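Local atomic coordinates of periplasmic beta-glucosidase (Pseudomonas aeruginosa, PDB entry 6R5T), a protein that probably hydrolyses terminal, non-reducing beta-D-glucosyl residues in the periplasm, releasing beta-D-glucose, as a member of glycoside hydrolase family 3. Residues 78-90 and 393-405. The protein carries 1 engineered substitution. Sequence-based numbering, arbitrary orientation.
With BGC (beta-D-glucopyranose), chain C; GAL (beta-D-galactopyranose), chain B.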
loop_
_atom_site.group_PDB
_atom_site.type_symbol
_atom_site.label_atom_id
_atom_site.label_comp_id
_atom_site.label_asym_id
_atom_site.label_seq_id
_atom_site.Cartn_x
_atom_site.Cartn_y
_atom_site.Cartn_z
ATOM N N TYR A 78 -12.942 29.073 -9.190
ATOM C CA TYR A 78 -11.897 28.492 -10.061
ATOM C C TYR A 78 -10.884 27.732 -9.219
ATOM O O TYR A 78 -10.867 27.836 -8.019
ATOM C CB TYR A 78 -11.260 29.611 -10.847
ATOM C CG TYR A 78 -10.412 29.253 -12.040
ATOM C CD1 TYR A 78 -10.798 28.289 -12.952
ATOM C CD2 TYR A 78 -9.232 29.936 -12.258
ATOM C CE1 TYR A 78 -10.032 27.996 -14.069
ATOM C CE2 TYR A 78 -8.464 29.672 -13.388
ATOM C CZ TYR A 78 -8.878 28.705 -14.288
ATOM O OH TYR A 78 -8.153 28.452 -15.420
ATOM N N ASP A 79 -10.081 26.939 -9.897
ATOM C CA ASP A 79 -8.993 26.087 -9.336
ATOM C C ASP A 79 -7.718 26.943 -9.343
ATOM O O ASP A 79 -6.850 26.750 -10.167
ATOM C CB ASP A 79 -8.903 24.800 -10.145
ATOM C CG ASP A 79 -10.008 23.804 -9.823
ATOM O OD1 ASP A 79 -10.101 23.418 -8.624
ATOM O OD2 ASP A 79 -10.746 23.372 -10.747
ATOM N N VAL A 80 -7.643 27.880 -8.423
ATOM C CA VAL A 80 -6.463 28.723 -8.193
ATOM C C VAL A 80 -5.641 27.994 -7.137
ATOM O O VAL A 80 -5.864 28.151 -5.969
ATOM C CB VAL A 80 -6.851 30.153 -7.819
ATOM C CG1 VAL A 80 -5.636 30.968 -7.613
ATOM C CG2 VAL A 80 -7.702 30.797 -8.889
ATOM N N ALA A 81 -4.826 27.069 -7.603
ATOM C CA ALA A 81 -4.119 26.093 -6.740
ATOM C C ALA A 81 -2.763 26.643 -6.286
ATOM O O ALA A 81 -2.433 26.494 -5.116
ATOM C CB ALA A 81 -3.965 24.821 -7.530
ATOM N N HIS A 82 -1.974 27.203 -7.210
ATOM C CA HIS A 82 -0.625 27.734 -6.922
ATOM C C HIS A 82 -0.386 28.934 -7.831
ATOM O O HIS A 82 0.697 29.043 -8.404
ATOM C CB HIS A 82 0.455 26.648 -7.060
ATOM C CG HIS A 82 0.548 25.988 -8.384
ATOM N ND1 HIS A 82 1.508 26.314 -9.300
ATOM C CD2 HIS A 82 -0.198 25.026 -8.950
ATOM C CE1 HIS A 82 1.351 25.567 -10.386
ATOM N NE2 HIS A 82 0.286 24.788 -10.213
ATOM N N GLY A 83 -1.411 29.777 -7.960
ATOM C CA GLY A 83 -1.316 30.943 -8.853
ATOM C C GLY A 83 -2.527 31.045 -9.701
ATOM O O GLY A 83 -3.128 30.018 -10.046
ATOM N N HIS A 84 -2.882 32.276 -10.080
ATOM C CA HIS A 84 -3.969 32.536 -11.028
ATOM C C HIS A 84 -3.439 32.807 -12.423
ATOM O O HIS A 84 -3.566 31.969 -13.274
ATOM C CB HIS A 84 -4.879 33.638 -10.460
ATOM C CG HIS A 84 -5.984 33.929 -11.392
ATOM N ND1 HIS A 84 -6.831 32.950 -11.796
ATOM C CD2 HIS A 84 -6.344 35.061 -12.044
ATOM C CE1 HIS A 84 -7.714 33.451 -12.647
ATOM N NE2 HIS A 84 -7.442 34.745 -12.828
ATOM N N ARG A 85 -2.779 33.944 -12.617
ATOM C CA ARG A 85 -2.089 34.271 -13.891
ATOM C C ARG A 85 -0.580 34.229 -13.689
ATOM O O ARG A 85 0.081 33.664 -14.565
ATOM C CB ARG A 85 -2.542 35.643 -14.422
ATOM C CG ARG A 85 -3.905 35.625 -15.080
ATOM C CD ARG A 85 -4.428 37.004 -15.539
ATOM N NE ARG A 85 -4.949 37.749 -14.407
ATOM C CZ ARG A 85 -4.305 38.637 -13.679
ATOM N NH1 ARG A 85 -3.066 38.998 -13.981
ATOM N NH2 ARG A 85 -4.865 39.150 -12.595
ATOM N N THR A 86 -0.084 34.754 -12.577
ATOM C CA THR A 86 1.328 34.577 -12.199
ATOM C C THR A 86 1.395 33.234 -11.457
ATOM O O THR A 86 0.835 33.121 -10.366
ATOM C CB THR A 86 1.879 35.691 -11.332
ATOM O OG1 THR A 86 1.638 36.950 -11.951
ATOM C CG2 THR A 86 3.339 35.496 -11.100
ATOM N N ILE A 87 2.020 32.253 -12.085
ATOM C CA ILE A 87 2.047 30.892 -11.492
ATOM C C ILE A 87 3.285 30.742 -10.618
ATOM O O ILE A 87 4.414 30.938 -11.050
ATOM C CB ILE A 87 1.933 29.846 -12.596
ATOM C CG1 ILE A 87 0.724 30.114 -13.505
ATOM C CG2 ILE A 87 1.892 28.468 -11.962
ATOM C CD1 ILE A 87 -0.586 30.409 -12.758
ATOM N N PHE A 88 3.051 30.359 -9.378
ATOM C CA PHE A 88 4.073 30.021 -8.405
ATOM C C PHE A 88 4.440 28.562 -8.602
ATOM O O PHE A 88 3.817 27.817 -9.336
ATOM C CB PHE A 88 3.550 30.324 -7.001
ATOM C CG PHE A 88 3.310 31.796 -6.771
ATOM C CD1 PHE A 88 4.330 32.632 -6.351
ATOM C CD2 PHE A 88 2.071 32.350 -7.019
ATOM C CE1 PHE A 88 4.125 34.001 -6.218
ATOM C CE2 PHE A 88 1.854 33.716 -6.885
ATOM C CZ PHE A 88 2.887 34.539 -6.480
ATOM N N PRO A 89 5.474 28.095 -7.892
ATOM C CA PRO A 89 5.718 26.648 -7.887
ATOM C C PRO A 89 4.472 25.881 -7.468
ATOM O O PRO A 89 3.649 26.386 -6.718
ATOM C CB PRO A 89 6.804 26.455 -6.818
ATOM C CG PRO A 89 7.533 27.795 -6.828
ATOM C CD PRO A 89 6.446 28.814 -7.095
ATOM N N ILE A 90 4.418 24.635 -7.913
ATOM C CA ILE A 90 3.450 23.671 -7.368
ATOM C C ILE A 90 3.543 23.633 -5.876
ATOM O O ILE A 90 4.592 23.908 -5.273
ATOM C CB ILE A 90 3.588 22.298 -8.052
ATOM C CG1 ILE A 90 5.013 21.735 -7.921
ATOM C CG2 ILE A 90 3.174 22.364 -9.486
ATOM C CD1 ILE A 90 5.104 20.246 -8.101
ATOM N N ASP A 393 5.679 22.949 -19.326
ATOM C CA ASP A 393 5.950 22.123 -18.127
ATOM C C ASP A 393 6.341 22.983 -16.912
ATOM O O ASP A 393 5.975 22.628 -15.776
ATOM C CB ASP A 393 6.996 21.072 -18.447
ATOM C CG ASP A 393 6.427 20.081 -19.454
ATOM O OD1 ASP A 393 5.363 19.510 -19.207
ATOM O OD2 ASP A 393 6.955 20.039 -20.567
ATOM N N VAL A 394 7.022 24.106 -17.126
ATOM C CA VAL A 394 7.573 24.844 -15.962
ATOM C C VAL A 394 6.432 25.382 -15.109
ATOM O O VAL A 394 6.608 25.465 -13.878
ATOM C CB VAL A 394 8.591 25.904 -16.380
ATOM C CG1 VAL A 394 7.906 27.062 -17.111
ATOM C CG2 VAL A 394 9.415 26.380 -15.180
ATOM N N ILE A 395 5.249 25.655 -15.679
ATOM C CA ILE A 395 4.113 26.172 -14.866
ATOM C C ILE A 395 3.391 25.057 -14.121
ATOM O O ILE A 395 2.531 25.383 -13.324
ATOM C CB ILE A 395 3.145 27.053 -15.692
ATOM C CG1 ILE A 395 2.425 26.307 -16.814
ATOM C CG2 ILE A 395 3.898 28.248 -16.189
ATOM C CD1 ILE A 395 1.359 27.141 -17.487
ATOM N N GLY A 396 3.662 23.787 -14.417
ATOM C CA GLY A 396 3.126 22.671 -13.644
ATOM C C GLY A 396 1.712 22.293 -14.011
ATOM O O GLY A 396 1.114 22.885 -14.948
ATOM N N SER A 397 1.205 21.284 -13.322
ATOM C CA SER A 397 -0.222 20.937 -13.372
ATOM C C SER A 397 -1.035 21.965 -12.565
ATOM O O SER A 397 -0.445 22.696 -11.743
ATOM C CB SER A 397 -0.449 19.539 -12.896
ATOM O OG SER A 397 -0.144 19.487 -11.520
ATOM N N TRP A 398 -2.335 22.016 -12.826
ATOM C CA TRP A 398 -3.321 22.918 -12.168
ATOM C C TRP A 398 -2.758 24.340 -12.216
ATOM O O TRP A 398 -2.634 25.016 -11.179
ATOM C CB TRP A 398 -3.697 22.456 -10.754
ATOM C CG TRP A 398 -4.475 21.149 -10.739
ATOM C CD1 TRP A 398 -4.019 19.938 -10.304
ATOM C CD2 TRP A 398 -5.846 20.919 -11.142
ATOM N NE1 TRP A 398 -4.983 18.961 -10.498
ATOM C CE2 TRP A 398 -6.122 19.543 -10.968
ATOM C CE3 TRP A 398 -6.877 21.736 -11.632
ATOM C CZ2 TRP A 398 -7.364 18.982 -11.270
ATOM C CZ3 TRP A 398 -8.095 21.178 -11.950
ATOM C CH2 TRP A 398 -8.338 19.814 -11.787
ATOM N N SER A 399 -2.463 24.755 -13.431
ATOM C CA SER A 399 -1.818 26.068 -13.676
ATOM C C SER A 399 -2.867 27.147 -13.939
ATOM O O SER A 399 -2.462 28.265 -14.275
ATOM C CB SER A 399 -0.834 25.960 -14.797
ATOM O OG SER A 399 -1.457 25.571 -15.994
ATOM N N ALA A 400 -4.152 26.877 -13.698
ATOM C CA ALA A 400 -5.184 27.937 -13.653
ATOM C C ALA A 400 -5.123 28.764 -14.956
ATOM O O ALA A 400 -5.128 28.164 -16.018
ATOM C CB ALA A 400 -4.990 28.772 -12.389
ATOM N N ALA A 401 -5.069 30.082 -14.849
ATOM C CA ALA A 401 -5.071 30.982 -16.027
ATOM C C ALA A 401 -3.651 31.324 -16.462
ATOM O O ALA A 401 -3.473 32.259 -17.273
ATOM C CB ALA A 401 -5.863 32.210 -15.729
ATOM N N GLY A 402 -2.649 30.594 -15.973
ATOM C CA GLY A 402 -1.270 30.819 -16.435
ATOM C C GLY A 402 -1.148 30.629 -17.927
ATOM O O GLY A 402 -1.688 29.649 -18.504
ATOM N N VAL A 403 -0.346 31.495 -18.524
ATOM C CA VAL A 403 -0.107 31.496 -19.977
ATOM C C VAL A 403 1.286 30.929 -20.207
ATOM O O VAL A 403 2.267 31.600 -19.843
ATOM C CB VAL A 403 -0.204 32.942 -20.493
ATOM C CG1 VAL A 403 0.031 32.980 -21.977
ATOM C CG2 VAL A 403 -1.535 33.570 -20.146
ATOM N N PRO A 404 1.425 29.761 -20.845
ATOM C CA PRO A 404 2.769 29.224 -21.078
ATOM C C PRO A 404 3.697 30.223 -21.777
ATOM O O PRO A 404 4.849 30.326 -21.422
ATOM C CB PRO A 404 2.500 27.977 -21.919
ATOM C CG PRO A 404 1.149 27.515 -21.449
ATOM C CD PRO A 404 0.376 28.807 -21.239
ATOM N N ARG A 405 3.196 30.967 -22.755
ATOM C CA ARG A 405 4.098 31.907 -23.493
ATOM C C ARG A 405 4.660 32.998 -22.571
ATOM O O ARG A 405 5.717 33.579 -22.931
ATOM C CB ARG A 405 3.388 32.475 -24.732
ATOM C CG ARG A 405 2.626 33.766 -24.506
ATOM C CD ARG A 405 1.964 34.433 -25.714
ATOM N NE ARG A 405 0.942 35.365 -25.212
ATOM C CZ ARG A 405 1.205 36.540 -24.621
ATOM N NH1 ARG A 405 2.452 36.985 -24.505
ATOM N NH2 ARG A 405 0.208 37.292 -24.178
HETATM C C2 BGC C . -11.068 20.473 -8.556
HETATM C C3 BGC C . -12.329 20.277 -9.422
HETATM C C4 BGC C . -11.965 19.176 -10.455
HETATM C C5 BGC C . -11.636 17.907 -9.649
HETATM C C6 BGC C . -11.201 16.751 -10.522
HETATM C C1 BGC C . -10.690 19.136 -7.907
HETATM O O1 BGC C . -9.487 19.396 -7.254
HETATM O O2 BGC C . -11.213 21.439 -7.521
HETATM O O3 BGC C . -12.607 21.506 -10.121
HETATM O O4 BGC C . -13.121 18.953 -11.278
HETATM O O5 BGC C . -10.476 18.144 -8.908
HETATM O O6 BGC C . -10.946 15.599 -9.711
HETATM C C1 GAL B . -12.944 19.167 -12.683
HETATM C C2 GAL B . -12.592 20.630 -13.021
HETATM C C3 GAL B . -12.511 20.753 -14.546
HETATM C C4 GAL B . -11.446 19.754 -15.056
HETATM C C5 GAL B . -11.821 18.343 -14.561
HETATM C C6 GAL B . -10.745 17.320 -14.907
HETATM O O2 GAL B . -13.594 21.485 -12.492
HETATM O O3 GAL B . -12.103 22.102 -14.853
HETATM O O4 GAL B . -10.203 20.196 -14.461
HETATM O O5 GAL B . -11.920 18.283 -13.095
HETATM O O6 GAL B . -11.120 16.034 -14.356
HETATM O O HOH W 1 -5.914 25.055 -12.210
HETATM O O HOH W 2 -2.793 27.356 -9.787
HETATM O O HOH W 3 0.903 33.701 -17.143
#
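His82 reaches across from the loop that follows strand 75-78 of the N-terminal barrel-type domain and hydrogen-bonds the main chain of 393-405, which belongs to the C-terminal domain. Its NE2 donates to Ser397 O at 2.7 Å, nearly along the C=O axis and close to the ring plane. The opposite ring nitrogen, ND1, donates to Phe88 O, so both nitrogens are used and the imidazole's rotation is fixed. With chi1 at 58°, CG lies between the backbone N and the carbonyl carbon, which brings the ring over to that main chain. A weak bond from Ala401 N to His84 O ties the type II' turn 399-402, closed by its own Gly402 N to Ser399 O bond, to the first loop.

Three waters fill out the polar seam: one links Asp79 O to Ala400 N, one joins His82 N and Gly83 O to Trp398 O, and one bridges Arg85 O and Val403 N.

Most of the apolar contacts gather at that turn. Ala401 CB sits over one face of the His84 ring, a CH-pi contact 4.1 Å from the centroid; the ring's NE2 is bound by Asp117. Tyr78 brings its CE2 to within 3.7 Å of Ala400 CB, while Ala401 N lies at the tyrosine ring's edge. Ile87 divides its branches, CG1 against Gly402 CA at 3.6 Å and CG2 4.2 Å from Ile395 CB.

At the sugar end, Asp79 CB approaches Trp398 CE3 at 4.0 Å, with the carboxylate and indole planes 60° apart. OD1 and OD2 accept hydrogen bonds from O2 and O3 of the glucose, respectively, and Trp398 CH2 comes 3.3 Å from O4 of the galactose. One sugar-binding pocket is thus built from both domains, joined beside it by one straight bond, one weak bond and three water bridges.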